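Local coordinates for E3 SUMO-protein ligase SIZ1 (Saccharomyces cerevisiae, PDB 3I2D), which acts as an E3 ligase that mediates attachment of SUMO (Smt3) to septins and PCNA, at residues N108-P113 with H117-F122; V150-N155 with T172-P177; P218-Q223 with K264-K269; E208-K213 with I298-L303. All blocks are in the same frame, centred on the assembly; numbering follows the deposited sequence.

Interaction 1 (N108-P113 with H117-F122); sequences NLLSNP and HRLYLF
Leu-109 CB lies over one face of the His-117 imidazole, 3.4 Å from CG, and its CD1 lies 3.5 Å from CD2 of the same ring. This is the closer-packed part of the contact, and the carbonyl O of Leu-109 is a further neighbour of the histidine, next to its CB. With CG anti to its own carbonyl carbon (chi1 -68°), His-117 turns its ring back toward helix 104-111, while NE2 makes a weak hydrogen bond to Gln-77 of strand 74-90. Replacing this histidine with an alanine would probably leave one side of Leu-109 without its ring partner and deprive Gln-77 of that weak bond.

One residue further on, the packing is looser. Leu-110 straddles the start of the strand: CD2 lies 3.7 Å from the backbone N of Arg-118, and CD1 is 4.2 Å from CB of Leu-119. No hydrogen bond spans the two segments; their contact is van der Waals packing. The more open side is that of Arg-118, which is partly exposed: it sends its CB away from the helix, and its guanidinium forms a salt bridge with Asp-170.

A short turn reverses the chain from helix 104-111 into strand 117-125, so that the helix packs against the strand that follows it, an inner strand of an antiparallel sheet of the PINIT domain, lying between strands 195-204 and 169-170.

Interaction 2 (V150-N155 with T172-P177); sequences VQIKDN and TPHLKP
The imidazole of His-174 is the one flat group in this contact, and two branched aliphatic side chains come at it obliquely from 150-155. Val-150 meets the ring at its ND1 and CE1 atoms: its CG1 methyl is 3.9 Å from ND1 and 4.0 Å from CE1. Ile-152 comes in near CD2, its CG1 3.8 Å away. The valine stands at about a right angle to the histidine side chain, whereas the isoleucine runs past it in the opposite direction. Val-150 owes its reach to CG1 being anti to the backbone N (chi1 -169°), a rotation that carries this methyl toward the ring.

The contact is small and entirely van der Waals in character, since nothing is hydrogen-bonded between the segments. Ile-152 provides its buried end and also rests on Leu-145 and Cys-147 of strand 143-147, while Val-150 lies at the solvent-facing end. A serine in place of His-174 would probably leave both Val-150 CG1 and Ile-152 CG1 without the ring they pack against. The backbone nearby has a hold of its own, because His-174 O accepts a hydrogen bond from ND2 of Asn-148.

Strand 150-151 is an outermost strand of one four-stranded antiparallel sheet, and loop 172-177 follows strand 169-170, an outermost strand of another. His-174 thus packs the loop after strand 169-170 against the edge-strand region of the other sheet, joining parts of the two antiparallel sheets of the PINIT domain.

Interaction 3 (P218-Q223 with K264-K269); sequences PKIIKQ and KSINCK. With ZN (zinc ion), chain B.
The two backbones come nearest at Ile-220 and Ile-266, whose CA atoms are 7.0 Å apart; on one side the chain is irregular just before helix 222-234, and on the other strand 262-265 runs out into a type I turn from Ser-265 to Cys-268, closed by Cys-268 N bonding to Ser-265 O at 2.8 Å. Ile-220 points toward the turn and does most of the touching. Its CD1 methyl settles on the aliphatic stem of Lys-264, 3.8 Å from CG and 3.9 Å from CE, with the two side chains crossing at about a right angle. The lysine starts with CG wedged between backbone N and carbonyl carbon (chi1 58°) and then runs extended, delivering NZ to the carbonyl O of His-270.

This turn belongs to the SP-RING zinc finger. Cys-268 SG binds the zinc ion at 2.1 Å, and His-270, Cys-291 and Cys-294 complete a site of three cysteines and one histidine. More loosely, Ile-220 CG1 lies 4.4 Å from CG2 of Ile-266, and both isoleucines also touch Ala-304 of strand 303-305.

Interaction 4 (E208-K213 with I298-L303); sequences EQLLEK and IALENL
Leu-300 reaches from the 3-10 turn at 300-302 toward helix 207-215, where Leu-210 and Lys-213, three residues apart on the same face of the helix, receive it. Its CG stands anti to the backbone N (chi1 -156°), which carries the branch outward from the turn and presents CD1 to the lysine. That methyl comes within 3.9 Å of CE of Lys-213, and the two side chains cross at about a right angle. Lys-213 does not run straight out. Its chain bends at the last two torsions (chi3 37°, chi4 45°), curling over so that CE, rather than the ammonium nitrogen, makes the nearest approach to the leucine.

Leu-210 makes the looser half of the contact: its CD1 lies 4.5 Å from CG of Leu-300. Both leucines also lean on Leu-280 of helix 276-285, so a third leucine joins their packing. Backbone bonds from Asn-302 N to Ala-299 O (2.9 Å) and from Leu-303 N to Leu-300 O (3.1 Å) hold the 3-10 turn that carries Leu-300.

Helix 207-215 follows strand 195-204 in the chain, and the turn probably belongs to the SP-RING zinc finger. With no hydrogen bond or salt bridge from one segment to the other, their direct contact here rests on apolar burial, with the lysine contributing its hydrocarbon portion and not its charge.

Overall arrangement
The four contacts form two pairs. Interactions 1 and 2, both in the PINIT domain, have centres about 11 Å apart and touch directly: Leu-119 N probably bonds to Thr-172 OG1, and Leu-110 packs on Leu-175. Interactions 3 and 4, centres about 13 Å apart, meet where Ile-266 N probably bonds to Asn-302 O; along the chain, interaction 3 is nested inside the loop that interaction 4 closes. Interaction 3 holds the zinc ligand Cys-268, and the Leu-300 side chain of interaction 4 is about 14 Å from the metal. Between the pairs, interactions 1 and 4 come closest, about 9 Å between nearest atoms, whereas the centres of interactions 2 and 3 are about 43 Å apart.

Interaction 1 (N108-P113 with H117-F122)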
loop_
_atom_site.group_PDB
_atom_site.type_symbol
_atom_site.label_atom_id
_atom_site.label_comp_id
_atom_site.label_asym_id
_atom_site.label_seq_id
_atom_site.Cartn_x
_atom_site.Cartn_y
_atom_site.Cartn_z
ATOM N N ASN A 108 5.217 8.582 22.658
ATOM C CA ASN A 108 5.279 9.862 21.965
ATOM C C ASN A 108 4.646 9.854 20.574
ATOM O O ASN A 108 3.573 10.434 20.346
ATOM C CB ASN A 108 6.737 10.302 21.855
ATOM C CG ASN A 108 7.448 10.292 23.198
ATOM O OD1 ASN A 108 8.669 10.464 23.266
ATOM N ND2 ASN A 108 6.689 10.093 24.273
ATOM N N LEU A 109 5.328 9.201 19.642
ATOM C CA LEU A 109 4.867 9.116 18.270
ATOM C C LEU A 109 3.350 8.954 18.174
ATOM O O LEU A 109 2.702 9.542 17.306
ATOM C CB LEU A 109 5.550 7.934 17.581
ATOM C CG LEU A 109 7.027 7.673 17.906
ATOM C CD1 LEU A 109 7.618 6.666 16.899
ATOM C CD2 LEU A 109 7.798 8.985 17.854
ATOM N N LEU A 110 2.789 8.165 19.083
ATOM C CA LEU A 110 1.359 7.878 19.084
ATOM C C LEU A 110 0.472 8.956 19.704
ATOM O O LEU A 110 -0.673 9.157 19.278
ATOM C CB LEU A 110 1.117 6.543 19.799
ATOM C CG LEU A 110 2.124 5.434 19.470
ATOM C CD1 LEU A 110 1.768 4.171 20.220
ATOM C CD2 LEU A 110 2.143 5.174 17.982
ATOM N N SER A 111 1.011 9.644 20.708
ATOM C CA SER A 111 0.293 10.689 21.436
ATOM C C SER A 111 -0.272 11.844 20.596
ATOM O O SER A 111 -1.480 11.891 20.338
ATOM C CB SER A 111 1.206 11.246 22.526
ATOM O OG SER A 111 2.429 11.676 21.959
ATOM N N ASN A 112 0.606 12.766 20.191
ATOM C CA ASN A 112 0.251 13.953 19.394
ATOM C C ASN A 112 -1.062 13.861 18.588
ATOM O O ASN A 112 -1.392 12.802 18.042
ATOM C CB ASN A 112 1.417 14.285 18.447
ATOM C CG ASN A 112 1.251 15.630 17.745
ATOM O OD1 ASN A 112 1.117 16.669 18.394
ATOM N ND2 ASN A 112 1.272 15.614 16.413
ATOM N N PRO A 113 -1.829 14.976 18.506
ATOM C CA PRO A 113 -3.102 15.032 17.769
ATOM C C PRO A 113 -2.949 14.868 16.251
ATOM O O PRO A 113 -3.820 14.297 15.587
ATOM C CB PRO A 113 -3.664 16.404 18.151
ATOM C CG PRO A 113 -2.440 17.222 18.384
ATOM C CD PRO A 113 -1.576 16.263 19.182
ATOM N N HIS A 117 1.720 8.485 13.404
ATOM C CA HIS A 117 2.163 7.194 13.904
ATOM C C HIS A 117 1.036 6.413 14.529
ATOM O O HIS A 117 0.134 6.987 15.133
ATOM C CB HIS A 117 3.280 7.378 14.916
ATOM C CG HIS A 117 4.548 7.880 14.311
ATOM N ND1 HIS A 117 4.692 9.173 13.854
ATOM C CD2 HIS A 117 5.703 7.239 14.009
ATOM C CE1 HIS A 117 5.879 9.305 13.290
ATOM N NE2 HIS A 117 6.513 8.147 13.370
ATOM N N ARG A 118 1.087 5.095 14.389
ATOM C CA ARG A 118 0.025 4.264 14.939
ATOM C C ARG A 118 0.534 2.900 15.360
ATOM O O ARG A 118 1.531 2.417 14.830
ATOM C CB ARG A 118 -1.086 4.106 13.906
ATOM C CG ARG A 118 -1.434 5.404 13.203
ATOM C CD ARG A 118 -2.903 5.708 13.320
ATOM N NE ARG A 118 -3.346 5.688 14.707
ATOM C CZ ARG A 118 -4.621 5.757 15.076
ATOM N NH1 ARG A 118 -5.579 5.854 14.158
ATOM N NH2 ARG A 118 -4.943 5.715 16.363
ATOM N N LEU A 119 -0.150 2.281 16.317
ATOM C CA LEU A 119 0.239 0.962 16.808
ATOM C C LEU A 119 -0.588 -0.116 16.096
ATOM O O LEU A 119 -1.777 -0.275 16.364
ATOM C CB LEU A 119 -0.004 0.882 18.307
ATOM C CG LEU A 119 0.828 -0.076 19.151
ATOM C CD1 LEU A 119 -0.115 -0.697 20.157
ATOM C CD2 LEU A 119 1.510 -1.142 18.297
ATOM N N TYR A 120 0.040 -0.847 15.185
ATOM C CA TYR A 120 -0.661 -1.875 14.431
ATOM C C TYR A 120 -0.350 -3.279 14.920
ATOM O O TYR A 120 0.776 -3.591 15.302
ATOM C CB TYR A 120 -0.299 -1.776 12.943
ATOM C CG TYR A 120 -1.026 -0.698 12.175
ATOM C CD1 TYR A 120 -1.847 0.228 12.826
ATOM C CD2 TYR A 120 -0.923 -0.623 10.786
ATOM C CE1 TYR A 120 -2.552 1.195 12.112
ATOM C CE2 TYR A 120 -1.622 0.344 10.059
ATOM C CZ TYR A 120 -2.434 1.242 10.730
ATOM O OH TYR A 120 -3.138 2.182 10.016
ATOM N N LEU A 121 -1.356 -4.134 14.926
ATOM C CA LEU A 121 -1.112 -5.499 15.317
ATOM C C LEU A 121 -1.167 -6.303 14.019
ATOM O O LEU A 121 -2.098 -6.153 13.220
ATOM C CB LEU A 121 -2.176 -5.968 16.289
ATOM C CG LEU A 121 -2.026 -7.411 16.752
ATOM C CD1 LEU A 121 -0.653 -7.632 17.375
ATOM C CD2 LEU A 121 -3.149 -7.711 17.729
ATOM N N PHE A 122 -0.140 -7.112 13.786
ATOM C CA PHE A 122 -0.075 -7.937 12.585
ATOM C C PHE A 122 -0.224 -9.395 12.966
ATOM O O PHE A 122 0.025 -9.777 14.110
ATOM C CB PHE A 122 1.268 -7.782 11.856
ATOM C CG PHE A 122 1.437 -6.471 11.159
ATOM C CD1 PHE A 122 1.655 -5.306 11.883
ATOM C CD2 PHE A 122 1.369 -6.398 9.776
ATOM C CE1 PHE A 122 1.799 -4.099 11.245
ATOM C CE2 PHE A 122 1.511 -5.189 9.125
ATOM C CZ PHE A 122 1.729 -4.037 9.861
#

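Interaction 2 (V150-N155 with T172-P177)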
loop_
_atom_site.group_PDB
_atom_site.type_symbol
_atom_site.label_atom_id
_atom_site.label_comp_id
_atom_site.label_asym_id
_atom_site.label_seq_id
_atom_site.Cartn_x
_atom_site.Cartn_y
_atom_site.Cartn_z
ATOM N N VAL A 150 -11.674 -3.293 25.371
ATOM C CA VAL A 150 -12.522 -2.768 24.292
ATOM C C VAL A 150 -12.305 -3.571 23.007
ATOM O O VAL A 150 -11.163 -3.852 22.622
ATOM C CB VAL A 150 -12.208 -1.289 23.963
ATOM C CG1 VAL A 150 -13.287 -0.723 23.043
ATOM C CG2 VAL A 150 -12.100 -0.478 25.234
ATOM N N GLN A 151 -13.398 -3.933 22.339
ATOM C CA GLN A 151 -13.286 -4.695 21.102
ATOM C C GLN A 151 -12.889 -3.791 19.952
ATOM O O GLN A 151 -13.501 -2.754 19.723
ATOM C CB GLN A 151 -14.592 -5.395 20.738
ATOM C CG GLN A 151 -14.381 -6.431 19.636
ATOM C CD GLN A 151 -15.660 -6.860 18.948
ATOM O OE1 GLN A 151 -16.205 -6.132 18.116
ATOM N NE2 GLN A 151 -16.148 -8.046 19.295
ATOM N N ILE A 152 -11.866 -4.212 19.220
ATOM C CA ILE A 152 -11.344 -3.461 18.092
ATOM C C ILE A 152 -11.934 -3.895 16.750
ATOM O O ILE A 152 -11.640 -4.980 16.251
ATOM C CB ILE A 152 -9.820 -3.601 18.054
ATOM C CG1 ILE A 152 -9.229 -2.925 19.284
ATOM C CG2 ILE A 152 -9.259 -3.018 16.779
ATOM C CD1 ILE A 152 -7.790 -3.258 19.497
ATOM N N LYS A 153 -12.773 -3.032 16.182
ATOM C CA LYS A 153 -13.405 -3.278 14.887
ATOM C C LYS A 153 -12.266 -3.397 13.882
ATOM O O LYS A 153 -11.250 -2.722 14.027
ATOM C CB LYS A 153 -14.310 -2.090 14.522
ATOM C CG LYS A 153 -15.054 -2.208 13.187
ATOM C CD LYS A 153 -16.020 -1.033 12.996
ATOM C CE LYS A 153 -16.769 -1.120 11.674
ATOM N NZ LYS A 153 -17.737 0.000 11.514
ATOM N N ASP A 154 -12.414 -4.250 12.877
ATOM C CA ASP A 154 -11.348 -4.402 11.890
ATOM C C ASP A 154 -11.355 -3.224 10.917
ATOM O O ASP A 154 -11.474 -3.396 9.701
ATOM C CB ASP A 154 -11.506 -5.727 11.129
ATOM C CG ASP A 154 -11.468 -6.945 12.051
ATOM O OD1 ASP A 154 -10.550 -7.028 12.902
ATOM O OD2 ASP A 154 -12.353 -7.822 11.910
ATOM N N ASN A 155 -11.213 -2.024 11.469
ATOM C CA ASN A 155 -11.219 -0.807 10.673
ATOM C C ASN A 155 -9.996 0.088 10.907
ATOM O O ASN A 155 -9.770 0.587 12.019
ATOM C CB ASN A 155 -12.498 -0.018 10.964
ATOM C CG ASN A 155 -13.306 0.265 9.712
ATOM O OD1 ASN A 155 -12.924 1.091 8.881
ATOM N ND2 ASN A 155 -14.430 -0.433 9.566
ATOM N N THR A 172 -4.045 1.674 18.616
ATOM C CA THR A 172 -3.815 3.044 19.052
ATOM C C THR A 172 -4.882 3.844 19.786
ATOM O O THR A 172 -4.612 4.393 20.852
ATOM C CB THR A 172 -3.330 3.864 17.890
ATOM O OG1 THR A 172 -2.485 3.043 17.072
ATOM C CG2 THR A 172 -2.530 5.044 18.392
ATOM N N PRO A 173 -6.097 3.938 19.236
ATOM C CA PRO A 173 -7.117 4.713 19.949
ATOM C C PRO A 173 -7.589 4.132 21.282
ATOM O O PRO A 173 -8.412 4.743 21.958
ATOM C CB PRO A 173 -8.257 4.808 18.930
ATOM C CG PRO A 173 -8.126 3.542 18.152
ATOM C CD PRO A 173 -6.612 3.457 17.941
ATOM N N HIS A 174 -7.074 2.972 21.673
ATOM C CA HIS A 174 -7.500 2.344 22.926
ATOM C C HIS A 174 -6.373 2.122 23.918
ATOM O O HIS A 174 -6.539 1.404 24.905
ATOM C CB HIS A 174 -8.188 1.010 22.634
ATOM C CG HIS A 174 -9.284 1.123 21.628
ATOM N ND1 HIS A 174 -10.471 1.769 21.898
ATOM C CD2 HIS A 174 -9.339 0.760 20.326
ATOM C CE1 HIS A 174 -11.206 1.805 20.801
ATOM N NE2 HIS A 174 -10.541 1.202 19.833
ATOM N N LEU A 175 -5.220 2.723 23.656
ATOM C CA LEU A 175 -4.105 2.592 24.581
ATOM C C LEU A 175 -4.467 3.396 25.830
ATOM O O LEU A 175 -5.255 4.348 25.753
ATOM C CB LEU A 175 -2.819 3.159 23.972
ATOM C CG LEU A 175 -2.064 2.318 22.944
ATOM C CD1 LEU A 175 -0.904 3.129 22.401
ATOM C CD2 LEU A 175 -1.558 1.031 23.582
ATOM N N LYS A 176 -3.915 3.003 26.977
ATOM C CA LYS A 176 -4.162 3.722 28.221
ATOM C C LYS A 176 -3.086 4.812 28.341
ATOM O O LYS A 176 -2.129 4.822 27.560
ATOM C CB LYS A 176 -4.106 2.762 29.411
ATOM C CG LYS A 176 -5.386 1.962 29.626
ATOM C CD LYS A 176 -5.257 1.025 30.830
ATOM C CE LYS A 176 -6.560 0.282 31.118
ATOM N NZ LYS A 176 -7.689 1.230 31.318
ATOM N N PRO A 177 -3.239 5.751 29.301
ATOM C CA PRO A 177 -2.279 6.849 29.513
ATOM C C PRO A 177 -0.840 6.461 29.878
ATOM O O PRO A 177 -0.608 5.600 30.723
ATOM C CB PRO A 177 -2.952 7.681 30.603
ATOM C CG PRO A 177 -4.424 7.484 30.318
ATOM C CD PRO A 177 -4.474 5.988 30.078
#

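Interaction 3 (P218-Q223 with K264-K269)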
loop_
_atom_site.group_PDB
_atom_site.type_symbol
_atom_site.label_atom_id
_atom_site.label_comp_id
_atom_site.label_asym_id
_atom_site.label_seq_id
_atom_site.Cartn_x
_atom_site.Cartn_y
_atom_site.Cartn_z
ATOM N N PRO A 218 12.257 10.677 -12.373
ATOM C CA PRO A 218 12.503 11.124 -13.749
ATOM C C PRO A 218 11.219 10.996 -14.553
ATOM O O PRO A 218 10.654 9.910 -14.649
ATOM C CB PRO A 218 13.578 10.156 -14.233
ATOM C CG PRO A 218 14.348 9.867 -12.991
ATOM C CD PRO A 218 13.270 9.689 -11.951
ATOM N N LYS A 219 10.733 12.093 -15.115
ATOM C CA LYS A 219 9.507 11.993 -15.881
ATOM C C LYS A 219 9.705 11.165 -17.149
ATOM O O LYS A 219 10.783 10.642 -17.390
ATOM C CB LYS A 219 8.955 13.386 -16.207
ATOM C CG LYS A 219 9.955 14.393 -16.679
ATOM C CD LYS A 219 9.276 15.746 -16.952
ATOM C CE LYS A 219 8.934 16.503 -15.672
ATOM N NZ LYS A 219 8.073 15.705 -14.783
ATOM N N ILE A 220 8.644 11.002 -17.924
ATOM C CA ILE A 220 8.718 10.263 -19.168
ATOM C C ILE A 220 8.818 11.421 -20.147
ATOM O O ILE A 220 7.836 12.117 -20.410
ATOM C CB ILE A 220 7.425 9.449 -19.397
ATOM C CG1 ILE A 220 7.259 8.435 -18.267
ATOM C CG2 ILE A 220 7.464 8.722 -20.733
ATOM C CD1 ILE A 220 5.908 7.773 -18.263
ATOM N N ILE A 221 10.024 11.634 -20.658
ATOM C CA ILE A 221 10.302 12.746 -21.556
ATOM C C ILE A 221 9.525 12.701 -22.865
ATOM O O ILE A 221 9.164 11.628 -23.359
ATOM C CB ILE A 221 11.838 12.853 -21.812
ATOM C CG1 ILE A 221 12.340 11.667 -22.634
ATOM C CG2 ILE A 221 12.575 12.838 -20.472
ATOM C CD1 ILE A 221 13.858 11.623 -22.778
ATOM N N LYS A 222 9.265 13.885 -23.414
ATOM C CA LYS A 222 8.513 14.024 -24.652
ATOM C C LYS A 222 9.036 13.179 -25.812
ATOM O O LYS A 222 8.257 12.604 -26.570
ATOM C CB LYS A 222 8.472 15.496 -25.063
ATOM C CG LYS A 222 8.023 16.436 -23.950
ATOM C CD LYS A 222 7.978 17.870 -24.426
ATOM C CE LYS A 222 6.955 18.030 -25.532
ATOM N NZ LYS A 222 7.008 19.389 -26.148
ATOM N N GLN A 223 10.352 13.103 -25.968
ATOM C CA GLN A 223 10.907 12.313 -27.058
ATOM C C GLN A 223 10.331 10.907 -27.047
ATOM O O GLN A 223 9.943 10.395 -28.093
ATOM C CB GLN A 223 12.437 12.252 -26.974
ATOM C CG GLN A 223 13.161 13.489 -27.521
ATOM C CD GLN A 223 12.832 14.770 -26.754
ATOM O OE1 GLN A 223 12.754 14.774 -25.520
ATOM N NE2 GLN A 223 12.657 15.864 -27.484
ATOM N N LYS A 264 1.825 7.192 -15.489
ATOM C CA LYS A 264 1.701 5.795 -15.880
ATOM C C LYS A 264 3.046 5.175 -15.583
ATOM O O LYS A 264 4.023 5.899 -15.403
ATOM C CB LYS A 264 1.390 5.678 -17.380
ATOM C CG LYS A 264 2.427 6.326 -18.300
ATOM C CD LYS A 264 1.862 6.528 -19.709
ATOM C CE LYS A 264 2.875 7.199 -20.614
ATOM N NZ LYS A 264 2.248 7.604 -21.912
ATOM N N SER A 265 3.091 3.848 -15.510
ATOM C CA SER A 265 4.344 3.139 -15.265
ATOM C C SER A 265 5.190 3.351 -16.495
ATOM O O SER A 265 4.663 3.479 -17.609
ATOM C CB SER A 265 4.102 1.629 -15.099
ATOM O OG SER A 265 5.309 0.922 -14.810
ATOM N N ILE A 266 6.500 3.402 -16.309
ATOM C CA ILE A 266 7.392 3.566 -17.447
ATOM C C ILE A 266 7.246 2.292 -18.303
ATOM O O ILE A 266 7.607 2.263 -19.487
ATOM C CB ILE A 266 8.832 3.750 -16.964
ATOM C CG1 ILE A 266 9.298 2.497 -16.220
ATOM C CG2 ILE A 266 8.904 4.981 -16.059
ATOM C CD1 ILE A 266 10.672 2.635 -15.602
ATOM N N ASN A 267 6.674 1.255 -17.688
ATOM C CA ASN A 267 6.424 -0.014 -18.353
ATOM C C ASN A 267 5.099 -0.024 -19.116
ATOM O O ASN A 267 4.765 -1.016 -19.772
ATOM C CB ASN A 267 6.415 -1.155 -17.336
ATOM C CG ASN A 267 7.756 -1.340 -16.663
ATOM O OD1 ASN A 267 8.783 -0.923 -17.193
ATOM N ND2 ASN A 267 7.757 -1.976 -15.494
ATOM N N CYS A 268 4.339 1.064 -19.041
ATOM C CA CYS A 268 3.061 1.108 -19.746
ATOM C C CYS A 268 3.208 1.418 -21.235
ATOM O O CYS A 268 3.932 2.329 -21.632
ATOM C CB CYS A 268 2.100 2.114 -19.083
ATOM S SG CYS A 268 1.202 1.506 -17.580
ATOM N N LYS A 269 2.525 0.628 -22.056
ATOM C CA LYS A 269 2.545 0.802 -23.501
ATOM C C LYS A 269 1.247 1.453 -23.943
ATOM O O LYS A 269 0.335 0.786 -24.427
ATOM C CB LYS A 269 2.694 -0.546 -24.209
ATOM C CG LYS A 269 4.112 -1.083 -24.281
ATOM C CD LYS A 269 4.595 -1.690 -22.978
ATOM C CE LYS A 269 6.067 -2.097 -23.102
ATOM N NZ LYS A 269 6.323 -2.950 -24.310
HETATM ZN ZN ZN B . -0.790 1.165 -18.214
#

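Interaction 4 (E208-K213 with I298-L303)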
loop_
_atom_site.group_PDB
_atom_site.type_symbol
_atom_site.label_atom_id
_atom_site.label_comp_id
_atom_site.label_asym_id
_atom_site.label_seq_id
_atom_site.Cartn_x
_atom_site.Cartn_y
_atom_site.Cartn_z
ATOM N N GLU A 208 -0.517 11.941 -0.654
ATOM C CA GLU A 208 0.192 13.113 -1.183
ATOM C C GLU A 208 1.686 13.045 -0.903
ATOM O O GLU A 208 2.480 13.633 -1.625
ATOM C CB GLU A 208 -0.399 14.433 -0.645
ATOM C CG GLU A 208 -1.258 14.289 0.585
ATOM C CD GLU A 208 -2.640 13.713 0.290
ATOM O OE1 GLU A 208 -3.113 12.876 1.099
ATOM O OE2 GLU A 208 -3.256 14.112 -0.731
ATOM N N GLN A 209 2.084 12.326 0.136
ATOM C CA GLN A 209 3.512 12.195 0.404
ATOM C C GLN A 209 4.092 11.351 -0.709
ATOM O O GLN A 209 5.115 11.695 -1.272
ATOM C CB GLN A 209 3.779 11.480 1.711
ATOM C CG GLN A 209 3.359 12.204 2.933
ATOM C CD GLN A 209 3.976 11.569 4.145
ATOM O OE1 GLN A 209 5.195 11.424 4.209
ATOM N NE2 GLN A 209 3.151 11.179 5.113
ATOM N N LEU A 210 3.433 10.235 -1.017
ATOM C CA LEU A 210 3.892 9.359 -2.087
ATOM C C LEU A 210 3.877 10.081 -3.421
ATOM O O LEU A 210 4.731 9.811 -4.265
ATOM C CB LEU A 210 3.019 8.119 -2.195
ATOM C CG LEU A 210 3.091 7.107 -1.069
ATOM C CD1 LEU A 210 2.334 5.875 -1.494
ATOM C CD2 LEU A 210 4.525 6.755 -0.765
ATOM N N LEU A 211 2.905 10.976 -3.624
ATOM C CA LEU A 211 2.831 11.741 -4.876
ATOM C C LEU A 211 4.145 12.478 -5.050
ATOM O O LEU A 211 4.644 12.644 -6.165
ATOM C CB LEU A 211 1.709 12.777 -4.858
ATOM C CG LEU A 211 1.765 13.717 -6.070
ATOM C CD1 LEU A 211 1.341 12.959 -7.322
ATOM C CD2 LEU A 211 0.862 14.927 -5.860
ATOM N N GLU A 212 4.718 12.923 -3.940
ATOM C CA GLU A 212 5.964 13.636 -4.031
ATOM C C GLU A 212 7.057 12.743 -4.591
ATOM O O GLU A 212 7.898 13.204 -5.350
ATOM C CB GLU A 212 6.360 14.189 -2.671
ATOM C CG GLU A 212 7.160 15.475 -2.791
ATOM C CD GLU A 212 6.490 16.490 -3.721
ATOM O OE1 GLU A 212 5.315 16.852 -3.469
ATOM O OE2 GLU A 212 7.144 16.925 -4.701
ATOM N N LYS A 213 7.045 11.465 -4.226
ATOM C CA LYS A 213 8.043 10.531 -4.731
ATOM C C LYS A 213 7.880 10.346 -6.233
ATOM O O LYS A 213 8.862 10.184 -6.957
ATOM C CB LYS A 213 7.920 9.182 -4.036
ATOM C CG LYS A 213 8.527 9.149 -2.641
ATOM C CD LYS A 213 8.550 7.732 -2.069
ATOM C CE LYS A 213 8.849 6.687 -3.158
ATOM N NZ LYS A 213 9.974 7.061 -4.079
ATOM N N ILE A 298 1.842 -2.622 -11.782
ATOM C CA ILE A 298 2.781 -1.516 -11.723
ATOM C C ILE A 298 3.240 -1.333 -10.297
ATOM O O ILE A 298 2.491 -1.606 -9.356
ATOM C CB ILE A 298 2.149 -0.196 -12.231
ATOM C CG1 ILE A 298 1.086 0.291 -11.270
ATOM C CG2 ILE A 298 1.500 -0.393 -13.593
ATOM C CD1 ILE A 298 0.372 1.498 -11.828
ATOM N N ALA A 299 4.484 -0.893 -10.138
ATOM C CA ALA A 299 5.034 -0.670 -8.811
ATOM C C ALA A 299 5.192 0.825 -8.635
ATOM O O ALA A 299 5.450 1.530 -9.605
ATOM C CB ALA A 299 6.372 -1.358 -8.674
ATOM N N LEU A 300 5.040 1.299 -7.403
ATOM C CA LEU A 300 5.152 2.717 -7.077
ATOM C C LEU A 300 6.435 3.347 -7.636
ATOM O O LEU A 300 6.411 4.457 -8.171
ATOM C CB LEU A 300 5.085 2.886 -5.554
ATOM C CG LEU A 300 4.632 4.231 -4.968
ATOM C CD1 LEU A 300 5.753 5.244 -5.011
ATOM C CD2 LEU A 300 3.440 4.744 -5.745
ATOM N N GLU A 301 7.550 2.631 -7.524
ATOM C CA GLU A 301 8.837 3.126 -8.011
ATOM C C GLU A 301 8.890 3.375 -9.514
ATOM O O GLU A 301 9.717 4.154 -9.985
ATOM C CB GLU A 301 9.963 2.164 -7.625
ATOM C CG GLU A 301 9.640 0.698 -7.830
ATOM C CD GLU A 301 9.093 0.034 -6.567
ATOM O OE1 GLU A 301 8.075 0.522 -6.008
ATOM O OE2 GLU A 301 9.692 -0.982 -6.137
ATOM N N ASN A 302 8.015 2.724 -10.268
ATOM C CA ASN A 302 7.992 2.894 -11.718
ATOM C C ASN A 302 6.988 3.926 -12.189
ATOM O O ASN A 302 6.822 4.129 -13.392
ATOM C CB ASN A 302 7.669 1.572 -12.392
ATOM C CG ASN A 302 8.767 0.563 -12.226
ATOM O OD1 ASN A 302 8.623 -0.594 -12.619
ATOM N ND2 ASN A 302 9.879 0.992 -11.649
ATOM N N LEU A 303 6.314 4.572 -11.245
ATOM C CA LEU A 303 5.308 5.563 -11.582
ATOM C C LEU A 303 5.989 6.908 -11.844
ATOM O O LEU A 303 6.676 7.444 -10.974
ATOM C CB LEU A 303 4.300 5.669 -10.436
ATOM C CG LEU A 303 2.873 6.136 -10.744
ATOM C CD1 LEU A 303 2.223 5.169 -11.717
ATOM C CD2 LEU A 303 2.052 6.205 -9.459
#